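Local coordinates for putative tryptophan halogenase (Xanthomonas campestris pv. campestris, PDB 6Y1W), which is a flavin-dependent halogenase that probably uses FAD in a monooxygenase-type reaction to halogenate an aromatic substrate, at residues 218-221 / 225-228; 191-196 / 230-235; 399-402 / 406-409; 393-398 / 446-451. All coordinates share one frame; numbering follows the deposited sequence.

Contact 1 (218-221 / 225-228); sequences FLDC and RALL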
# COMPACT_ATOMS: atom_id res chain seq x y z
N PHE A 218 -18.83 17.65 -14.41
CA PHE A 218 -18.26 18.97 -14.25
C PHE A 218 -17.07 18.86 -13.32
O PHE A 218 -17.18 18.29 -12.24
CB PHE A 218 -19.28 19.95 -13.65
CG PHE A 218 -20.41 20.27 -14.63
CD1 PHE A 218 -21.46 19.39 -14.80
CD2 PHE A 218 -20.34 21.43 -15.42
CE1 PHE A 218 -22.45 19.67 -15.71
CE2 PHE A 218 -21.34 21.72 -16.32
CZ PHE A 218 -22.40 20.85 -16.46
N LEU A 219 -15.95 19.44 -13.72
CA LEU A 219 -14.80 19.50 -12.82
C LEU A 219 -14.68 20.92 -12.27
O LEU A 219 -14.56 21.88 -13.04
CB LEU A 219 -13.51 19.13 -13.54
CG LEU A 219 -13.54 17.80 -14.32
CD1 LEU A 219 -12.14 17.49 -14.90
CD2 LEU A 219 -14.11 16.66 -13.47
N ASP A 220 -14.68 21.05 -10.93
CA ASP A 220 -14.59 22.38 -10.32
C ASP A 220 -13.12 22.71 -10.07
O ASP A 220 -12.49 22.16 -9.16
CB ASP A 220 -15.37 22.45 -9.00
CG ASP A 220 -15.50 23.86 -8.51
OD1 ASP A 220 -14.73 24.74 -8.99
OD2 ASP A 220 -16.32 24.11 -7.61
N CYS A 221 -12.56 23.51 -10.97
CA CYS A 221 -11.20 24.03 -10.85
C CYS A 221 -11.21 25.54 -10.61
O CYS A 221 -10.32 26.26 -11.08
CB CYS A 221 -10.39 23.69 -12.10
SG CYS A 221 -10.23 21.93 -12.34
N ARG A 225 -12.94 30.09 -5.10
CA ARG A 225 -14.32 30.47 -5.41
C ARG A 225 -15.24 29.27 -5.27
O ARG A 225 -16.38 29.42 -4.82
CB ARG A 225 -14.43 31.03 -6.84
CG ARG A 225 -13.49 32.15 -7.18
CD ARG A 225 -13.61 32.57 -8.63
NE ARG A 225 -13.23 33.97 -8.79
CZ ARG A 225 -11.99 34.44 -8.73
NH1 ARG A 225 -11.77 35.75 -8.87
NH2 ARG A 225 -10.95 33.62 -8.55
N ALA A 226 -14.73 28.06 -5.56
CA ALA A 226 -15.50 26.82 -5.47
C ALA A 226 -16.94 27.03 -5.97
O ALA A 226 -17.91 26.70 -5.28
CB ALA A 226 -15.48 26.24 -4.06
N LEU A 227 -17.05 27.56 -7.18
CA LEU A 227 -18.36 27.93 -7.71
C LEU A 227 -19.32 26.74 -7.77
O LEU A 227 -20.54 26.90 -7.60
CB LEU A 227 -18.20 28.51 -9.10
CG LEU A 227 -17.35 29.76 -9.31
CD1 LEU A 227 -17.44 30.19 -10.77
CD2 LEU A 227 -17.84 30.88 -8.41
N LEU A 228 -18.80 25.56 -8.08
CA LEU A 228 -19.68 24.40 -8.22
C LEU A 228 -19.79 23.59 -6.93
O LEU A 228 -20.90 23.38 -6.43
CB LEU A 228 -19.20 23.51 -9.39
CG LEU A 228 -18.93 24.23 -10.72
CD1 LEU A 228 -18.55 23.18 -11.82
CD2 LEU A 228 -20.12 25.02 -11.18

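Contact 2 (191-196 / 230-235); sequences GSVQTD and GQTLGV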
# COMPACT_ATOMS: atom_id res chain seq x y z
N GLY A 191 -21.66 33.31 -14.93
CA GLY A 191 -22.65 34.12 -14.24
C GLY A 191 -23.61 33.34 -13.36
O GLY A 191 -24.05 33.84 -12.32
N SER A 192 -23.94 32.11 -13.76
CA SER A 192 -24.80 31.27 -12.93
C SER A 192 -24.59 29.80 -13.28
O SER A 192 -24.06 29.46 -14.34
CB SER A 192 -26.27 31.67 -13.08
OG SER A 192 -26.75 31.43 -14.39
N VAL A 193 -24.98 28.94 -12.33
CA VAL A 193 -24.91 27.50 -12.48
C VAL A 193 -26.33 26.96 -12.38
O VAL A 193 -27.02 27.22 -11.40
CB VAL A 193 -24.01 26.87 -11.41
CG1 VAL A 193 -23.87 25.38 -11.63
CG2 VAL A 193 -22.65 27.58 -11.39
N GLN A 194 -26.74 26.18 -13.38
CA GLN A 194 -28.08 25.60 -13.42
C GLN A 194 -28.02 24.16 -12.97
O GLN A 194 -27.11 23.41 -13.36
CB GLN A 194 -28.68 25.66 -14.83
CG GLN A 194 -28.68 27.05 -15.42
CD GLN A 194 -29.54 27.15 -16.66
OE1 GLN A 194 -29.51 26.26 -17.52
NE2 GLN A 194 -30.29 28.24 -16.78
N THR A 195 -28.97 23.76 -12.14
CA THR A 195 -29.02 22.41 -11.64
C THR A 195 -30.30 21.76 -12.11
O THR A 195 -31.27 22.44 -12.48
CB THR A 195 -28.95 22.35 -10.11
OG1 THR A 195 -29.96 23.19 -9.55
CG2 THR A 195 -27.57 22.82 -9.61
N ASP A 196 -30.31 20.43 -12.06
CA ASP A 196 -31.49 19.68 -12.46
C ASP A 196 -32.52 19.76 -11.34
O ASP A 196 -32.17 19.64 -10.17
CB ASP A 196 -31.13 18.22 -12.74
CG ASP A 196 -32.35 17.36 -13.07
OD1 ASP A 196 -32.74 17.30 -14.26
OD2 ASP A 196 -32.93 16.74 -12.15
N GLY A 230 -18.86 24.23 -3.95
CA GLY A 230 -19.19 25.03 -2.78
C GLY A 230 -20.42 25.89 -2.95
O GLY A 230 -21.43 25.68 -2.26
N GLN A 231 -20.36 26.85 -3.86
CA GLN A 231 -21.45 27.83 -3.94
C GLN A 231 -22.74 27.20 -4.44
O GLN A 231 -23.83 27.65 -4.04
CB GLN A 231 -21.05 28.98 -4.86
CG GLN A 231 -19.79 29.72 -4.34
CD GLN A 231 -19.54 31.04 -5.01
OE1 GLN A 231 -20.47 31.76 -5.38
NE2 GLN A 231 -18.28 31.41 -5.15
N THR A 232 -22.66 26.17 -5.28
CA THR A 232 -23.85 25.54 -5.85
C THR A 232 -24.26 24.31 -5.04
O THR A 232 -25.39 24.23 -4.55
CB THR A 232 -23.61 25.14 -7.32
OG1 THR A 232 -23.25 26.29 -8.09
CG2 THR A 232 -24.89 24.51 -7.92
N LEU A 233 -23.36 23.35 -4.88
CA LEU A 233 -23.73 22.11 -4.22
C LEU A 233 -23.60 22.16 -2.69
O LEU A 233 -24.04 21.22 -2.02
CB LEU A 233 -22.90 20.97 -4.79
CG LEU A 233 -23.12 20.72 -6.29
CD1 LEU A 233 -22.18 19.66 -6.81
CD2 LEU A 233 -24.56 20.27 -6.55
N GLY A 234 -22.97 23.20 -2.14
CA GLY A 234 -22.99 23.36 -0.69
C GLY A 234 -22.18 22.35 0.11
O GLY A 234 -22.52 22.09 1.27
N VAL A 235 -21.14 21.76 -0.48
CA VAL A 235 -20.31 20.82 0.26
C VAL A 235 -19.39 21.65 1.15
O VAL A 235 -18.70 22.54 0.66
CB VAL A 235 -19.49 19.93 -0.69
CG1 VAL A 235 -18.65 18.96 0.09
CG2 VAL A 235 -20.42 19.22 -1.72

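Contact 3 (399-402 / 406-409); sequences TDRR and FWRD. With BUD ((2S,3S)-butane-2,3-diol), chain J.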
# COMPACT_ATOMS: atom_id res chain seq x y z
N THR A 399 9.36 20.26 17.58
CA THR A 399 10.30 21.37 17.59
C THR A 399 10.81 21.55 19.01
O THR A 399 10.07 21.28 19.97
CB THR A 399 9.70 22.70 17.09
OG1 THR A 399 10.72 23.71 17.15
CG2 THR A 399 8.49 23.15 17.96
N ASP A 400 12.07 21.98 19.13
CA ASP A 400 12.63 22.43 20.41
C ASP A 400 12.31 23.89 20.70
O ASP A 400 12.57 24.36 21.83
CB ASP A 400 14.15 22.25 20.44
CG ASP A 400 14.60 20.81 20.35
OD1 ASP A 400 13.80 19.88 20.60
OD2 ASP A 400 15.78 20.62 20.04
N ARG A 401 11.76 24.61 19.74
CA ARG A 401 11.59 26.04 19.88
C ARG A 401 10.54 26.38 20.93
O ARG A 401 9.42 25.87 20.89
CB ARG A 401 11.21 26.66 18.54
CG ARG A 401 12.36 26.53 17.52
CD ARG A 401 12.09 27.38 16.25
NE ARG A 401 12.08 28.82 16.51
CZ ARG A 401 12.16 29.74 15.54
NH1 ARG A 401 12.26 29.36 14.26
NH2 ARG A 401 12.10 31.05 15.84
N ARG A 402 10.89 27.31 21.83
CA ARG A 402 9.95 27.91 22.76
C ARG A 402 10.13 29.42 22.79
O ARG A 402 9.71 30.10 23.75
CB ARG A 402 10.10 27.33 24.17
CG ARG A 402 10.03 25.81 24.23
CD ARG A 402 8.62 25.27 23.95
NE ARG A 402 8.56 23.84 24.21
CZ ARG A 402 8.85 22.89 23.32
NH1 ARG A 402 8.76 21.61 23.69
NH2 ARG A 402 9.23 23.22 22.09
N PHE A 406 4.02 31.73 19.25
CA PHE A 406 3.70 30.87 18.12
C PHE A 406 4.33 29.48 18.27
O PHE A 406 3.63 28.47 18.21
CB PHE A 406 4.17 31.54 16.82
CG PHE A 406 3.95 30.69 15.58
CD1 PHE A 406 2.75 30.74 14.89
CD2 PHE A 406 4.97 29.90 15.11
CE1 PHE A 406 2.57 29.96 13.73
CE2 PHE A 406 4.82 29.11 13.95
CZ PHE A 406 3.60 29.16 13.26
N TRP A 407 5.63 29.42 18.52
CA TRP A 407 6.27 28.10 18.64
C TRP A 407 5.84 27.37 19.91
O TRP A 407 5.73 26.14 19.91
CB TRP A 407 7.79 28.22 18.58
CG TRP A 407 8.21 28.58 17.18
CD1 TRP A 407 8.78 29.76 16.75
CD2 TRP A 407 8.03 27.77 15.99
NE1 TRP A 407 8.99 29.71 15.38
CE2 TRP A 407 8.52 28.52 14.90
CE3 TRP A 407 7.52 26.49 15.76
CZ2 TRP A 407 8.53 28.01 13.58
CZ3 TRP A 407 7.53 25.98 14.41
CH2 TRP A 407 8.01 26.75 13.37
N ARG A 408 5.65 28.08 21.03
CA ARG A 408 5.16 27.40 22.23
C ARG A 408 3.79 26.79 21.98
O ARG A 408 3.50 25.67 22.45
CB ARG A 408 5.10 28.37 23.41
CG ARG A 408 6.49 28.80 23.90
CD ARG A 408 6.38 29.63 25.22
NE ARG A 408 5.71 30.93 25.09
CZ ARG A 408 6.28 32.08 24.70
NH1 ARG A 408 7.56 32.12 24.31
NH2 ARG A 408 5.56 33.20 24.69
N ASP A 409 2.94 27.51 21.23
CA ASP A 409 1.61 26.98 20.94
C ASP A 409 1.70 25.77 20.00
O ASP A 409 1.01 24.76 20.20
CB ASP A 409 0.71 28.05 20.31
CG ASP A 409 0.32 29.15 21.29
OD1 ASP A 409 0.65 29.07 22.51
OD2 ASP A 409 -0.30 30.11 20.82
C1 BUD J . 16.36 34.53 13.68
O1 BUD J . 14.13 35.44 14.08
C2 BUD J . 14.85 34.40 13.48
O2 BUD J . 12.97 33.19 14.16
C3 BUD J . 14.36 33.12 14.13
C4 BUD J . 14.75 31.90 13.30

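Contact 4 (393-398 / 446-451); sequences ILHYHA and IQVMLG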
# COMPACT_ATOMS: atom_id res chain seq x y z
N ILE A 393 1.54 18.85 9.87
CA ILE A 393 1.47 19.14 11.31
C ILE A 393 2.75 18.75 12.01
O ILE A 393 3.25 19.49 12.90
CB ILE A 393 0.27 18.41 11.94
CG1 ILE A 393 -1.03 18.99 11.40
CG2 ILE A 393 0.26 18.63 13.46
CD1 ILE A 393 -2.26 18.13 11.72
N LEU A 394 3.34 17.62 11.62
CA LEU A 394 4.60 17.18 12.20
C LEU A 394 5.66 18.28 12.16
O LEU A 394 6.41 18.47 13.13
CB LEU A 394 5.06 15.94 11.45
CG LEU A 394 6.48 15.50 11.74
CD1 LEU A 394 6.68 15.06 13.21
CD2 LEU A 394 6.84 14.36 10.81
N HIS A 395 5.74 19.03 11.06
CA HIS A 395 6.78 20.05 10.94
C HIS A 395 6.65 21.13 12.02
O HIS A 395 7.67 21.65 12.48
CB HIS A 395 6.71 20.69 9.56
CG HIS A 395 7.51 19.96 8.52
ND1 HIS A 395 8.88 19.80 8.64
CD2 HIS A 395 7.15 19.35 7.36
CE1 HIS A 395 9.33 19.12 7.58
NE2 HIS A 395 8.30 18.85 6.79
N TYR A 396 5.42 21.47 12.42
CA TYR A 396 5.21 22.50 13.43
C TYR A 396 5.28 21.94 14.84
O TYR A 396 5.72 22.66 15.75
CB TYR A 396 3.84 23.17 13.22
CG TYR A 396 3.84 24.12 12.05
CD1 TYR A 396 4.39 25.38 12.16
CD2 TYR A 396 3.28 23.75 10.82
CE1 TYR A 396 4.39 26.28 11.11
CE2 TYR A 396 3.29 24.66 9.75
CZ TYR A 396 3.84 25.91 9.91
OH TYR A 396 3.85 26.84 8.90
N HIS A 397 4.85 20.69 15.04
CA HIS A 397 4.74 20.14 16.40
C HIS A 397 6.05 19.59 16.92
O HIS A 397 6.31 19.67 18.13
CB HIS A 397 3.68 19.03 16.43
CG HIS A 397 3.28 18.59 17.81
ND1 HIS A 397 2.74 19.47 18.73
CD2 HIS A 397 3.30 17.37 18.41
CE1 HIS A 397 2.44 18.80 19.84
NE2 HIS A 397 2.77 17.53 19.68
N ALA A 398 6.87 19.01 16.04
CA ALA A 398 8.16 18.45 16.45
C ALA A 398 9.19 19.57 16.43
O ALA A 398 9.81 19.87 15.41
CB ALA A 398 8.56 17.30 15.53
N ILE A 446 11.53 9.38 8.68
CA ILE A 446 12.78 9.29 9.43
C ILE A 446 13.56 10.59 9.33
O ILE A 446 13.98 11.15 10.34
CB ILE A 446 13.65 8.12 8.92
CG1 ILE A 446 12.92 6.78 9.05
CG2 ILE A 446 15.02 8.10 9.62
CD1 ILE A 446 13.58 5.69 8.22
N GLN A 447 13.76 11.11 8.11
CA GLN A 447 14.56 12.32 7.99
C GLN A 447 13.93 13.49 8.75
O GLN A 447 14.63 14.27 9.41
CB GLN A 447 14.76 12.71 6.52
CG GLN A 447 15.70 11.78 5.74
CD GLN A 447 16.02 12.39 4.37
OE1 GLN A 447 15.39 13.33 3.98
NE2 GLN A 447 16.99 11.84 3.66
N VAL A 448 12.61 13.65 8.65
CA VAL A 448 12.00 14.79 9.31
C VAL A 448 11.95 14.60 10.83
O VAL A 448 12.21 15.55 11.58
CB VAL A 448 10.60 15.04 8.71
CG1 VAL A 448 9.87 16.08 9.49
CG2 VAL A 448 10.82 15.51 7.25
N MET A 449 11.61 13.40 11.31
CA MET A 449 11.57 13.26 12.77
C MET A 449 12.97 13.34 13.38
O MET A 449 13.16 14.02 14.40
CB MET A 449 10.86 11.97 13.19
CG MET A 449 9.37 12.14 12.93
SD MET A 449 8.36 10.84 13.72
CE MET A 449 8.69 9.47 12.63
N LEU A 450 13.98 12.70 12.77
CA LEU A 450 15.33 12.86 13.30
C LEU A 450 15.78 14.32 13.18
O LEU A 450 16.39 14.88 14.11
CB LEU A 450 16.32 11.97 12.54
CG LEU A 450 16.45 10.52 12.92
CD1 LEU A 450 17.45 9.87 11.95
CD2 LEU A 450 16.94 10.41 14.37
N GLY A 451 15.51 14.92 12.02
CA GLY A 451 15.95 16.30 11.78
C GLY A 451 15.36 17.31 12.73
O GLY A 451 16.00 18.31 13.07

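Contact 1 (218-221 / 225-228)
The carboxylate of Asp220 has the backbone N of Leu228 above its plane. The ring of Phe218 is approached at a slant by Leu228 CD1. Phe218 and Asp220 belong to strand 217-220, which runs between strands 18-22 and 333-335 in the Rossmann-type sheet of the FAD-binding fold. The chain passes through 222-224 and enters helix 227-232, so the contact links the strand to the helix that follows it.

Asp220 OD2 accepts from Leu228 N at 2.9 Å. The N-H...O angle is 136°, and the N lies 54° out of the carboxylate plane. Leu228 CB lies 3.4 Å from the same Asp220 OD2. OD2 also takes a bond from Ile229 N, while OD1 bonds Thr222 OG1. The group is thus gripped at both oxygens. A negative charge at the start of the helix would probably be favoured by the N-H groups there. CG of Asp220 stands opposite its backbone N (chi1 -169°), which carries the carboxylate across to the helix.

The rest is apolar. Leu228 also packs on Ile202 and Leu205 of strand 202-207, among buried residues. Its CD1 lies 3.8 Å from Phe218 CB.

Contact 2 (191-196 / 230-235)
Strand 184-195 of the mixed eight-stranded sheet is met here by the end of helix 227-232, which lies against one side of the sheet. The contact is a small strand-to-helix packing at the surface. Just before it, Gly191 and Ser192 form a classic beta bulge opposite Val206 of the neighbouring strand 202-207. Beyond the bulge, Val193 and Thr195 both face the helix, two residues apart.

Thr232 answers both of them. Its hydroxyl oxygen lies against the branch point of Val193: OG1 is 3.5 Å from Val193 CB and 3.6 Å from Val193 CG2. The two side chains meet at a slant. The methyl group of Thr232 serves Thr195, and the pair reach for each other tip to tip, with CG2 of Thr232 3.6 Å from CG2 of Thr195. That same methyl is 3.9 Å from Val193 CG1. The first torsion of Thr232 explains the division: OG1 stands beside the backbone N (chi1 -58°), and CG2 is opposite that N.

The helix stops just after. Gly234 N bonds Gly230 O at 2.9 Å, and Gly234 has positive phi, a backbone shape that glycine adopts easily. Val193 also packs on Ile202.

The Thr232 hydroxyl gives its hydrogen bond back to Leu227 O in its own helix. What the strand sets against this oxygen is hydrocarbon, the branch of Val193. Strand and helix are joined across this contact by van der Waals fit, with two threonines meeting through their methyl groups.

Contact 3 (399-402 / 406-409)
Arg401 lies over one face of the Trp407 indole. The guanidinium and ring planes are 24° apart, and Trp407 NE1 sits 3.2 Å from Arg401 CZ, over the centre of the guanidinium. Both sides bring N-H donors here, so they do not bond each other. A CH-pi contact adds to this: Arg401 CD is 3.9 Å from the centroid of the five-membered ring, almost on its normal. The bend at chi3 (66°) folds the end of the arginine onto the indole. Phe406 CD2 covers the opposite face of the ring.

Hydrogen bonds hold the polar groups. Arg408 NH1 gives a bond to Arg402 O at 3.0 Å, with the oxygen close to the guanidinium plane. Arg402 NH2 serves two carbonyls, Thr399 O at 3.0 Å and Arg401 O at 2.9 Å. Thr399 OG1 accepts from Arg401 N at 2.9 Å, an ST turn, and also bonds Trp97 O.

Arg401 NH2 bonds O2 of a bound (2S,3S)-butane-2,3-diol at 2.9 Å and pairs with Asp403 in a salt bridge. The diol meets the guanidinium at its edge.

Segment 399-402 is part of the loop between helix 371-397 and helix 405-412. Arg401 NH1 ties it to His96 O of strand 91-99. Trp407 NE1 bonds Asp269 O, so the helix is pinned to the connection between strands 263-268 and 272-278.

Contact 4 (393-398 / 446-451)
This is a buried, almost parallel helix-helix contact, beside the predicted tryptophan site of the halogenase fold. It joins the C-terminal end of the long helix 371-397 to the end of helix 442-451. The two short axes run 13° apart and come within 10.3 Å. The contact is apolar and small, and four side chains carry it.

Val448 lies at the centre of the contact. Its CG1 stands opposite the backbone N (chi1 172°) and enters between Leu394 and His395. Leu394 and Val448 lie alongside, pointing opposite ways, with Leu394 CD2 3.7 Å from Val448 CG1. Leu394 also meets Met449 at about a right angle: both of its methyls, CD1 and CD2, lie 4.0 Å from Met449 CG. Val448 also touches Tyr104 and His106 of strand 102-107, and Met449 touches Phe426 of helix 417-429.

His395 is the polar member. Its NE2 bonds Glu347 OE2, and its ND1 bonds Gln452 OE1, so both ring nitrogens are held and the rotation of the ring is fixed. Phe94 stacks on the ring. Glu347 is a predicted tryptophan-binding residue, so His395 is consistent with a second-shell residue that positions it. Val448 thus packs against a residue hydrogen-bonded to a predicted substrate-binding glutamate.

The valine and histidine side chains run roughly perpendicular, and Val448 CG1 meets the ring at a slant. This CG1 is 3.6 Å from His395 CE1, and Val448 CG2 is 3.9 Å from the same carbon.

How the contacts relate
The four contacts form two pairs. Contacts 1 and 2 share helix 227-232 and the eight-stranded sheet, and their centres are about 9 Å apart. Leu228 CD2 packs on Val193 CG2 at 3.6 Å, and Gln231 NE2 is 2.8 Å from Arg225 O. Contact 1 also holds Arg225 and Leu227 of the meso-2,3-butanediol pocket. Contacts 3 and 4 lie about 13 Å apart between centres. Tyr396 joins them: its CE1 is 3.7 Å from Phe406 CZ. Contact 4 lies near the predicted active site, with the side chains of His395 and Lys89 about 10 Å apart. Contacts 1 and 4 have centres about 34 Å apart, on opposite sides of the chain's centre.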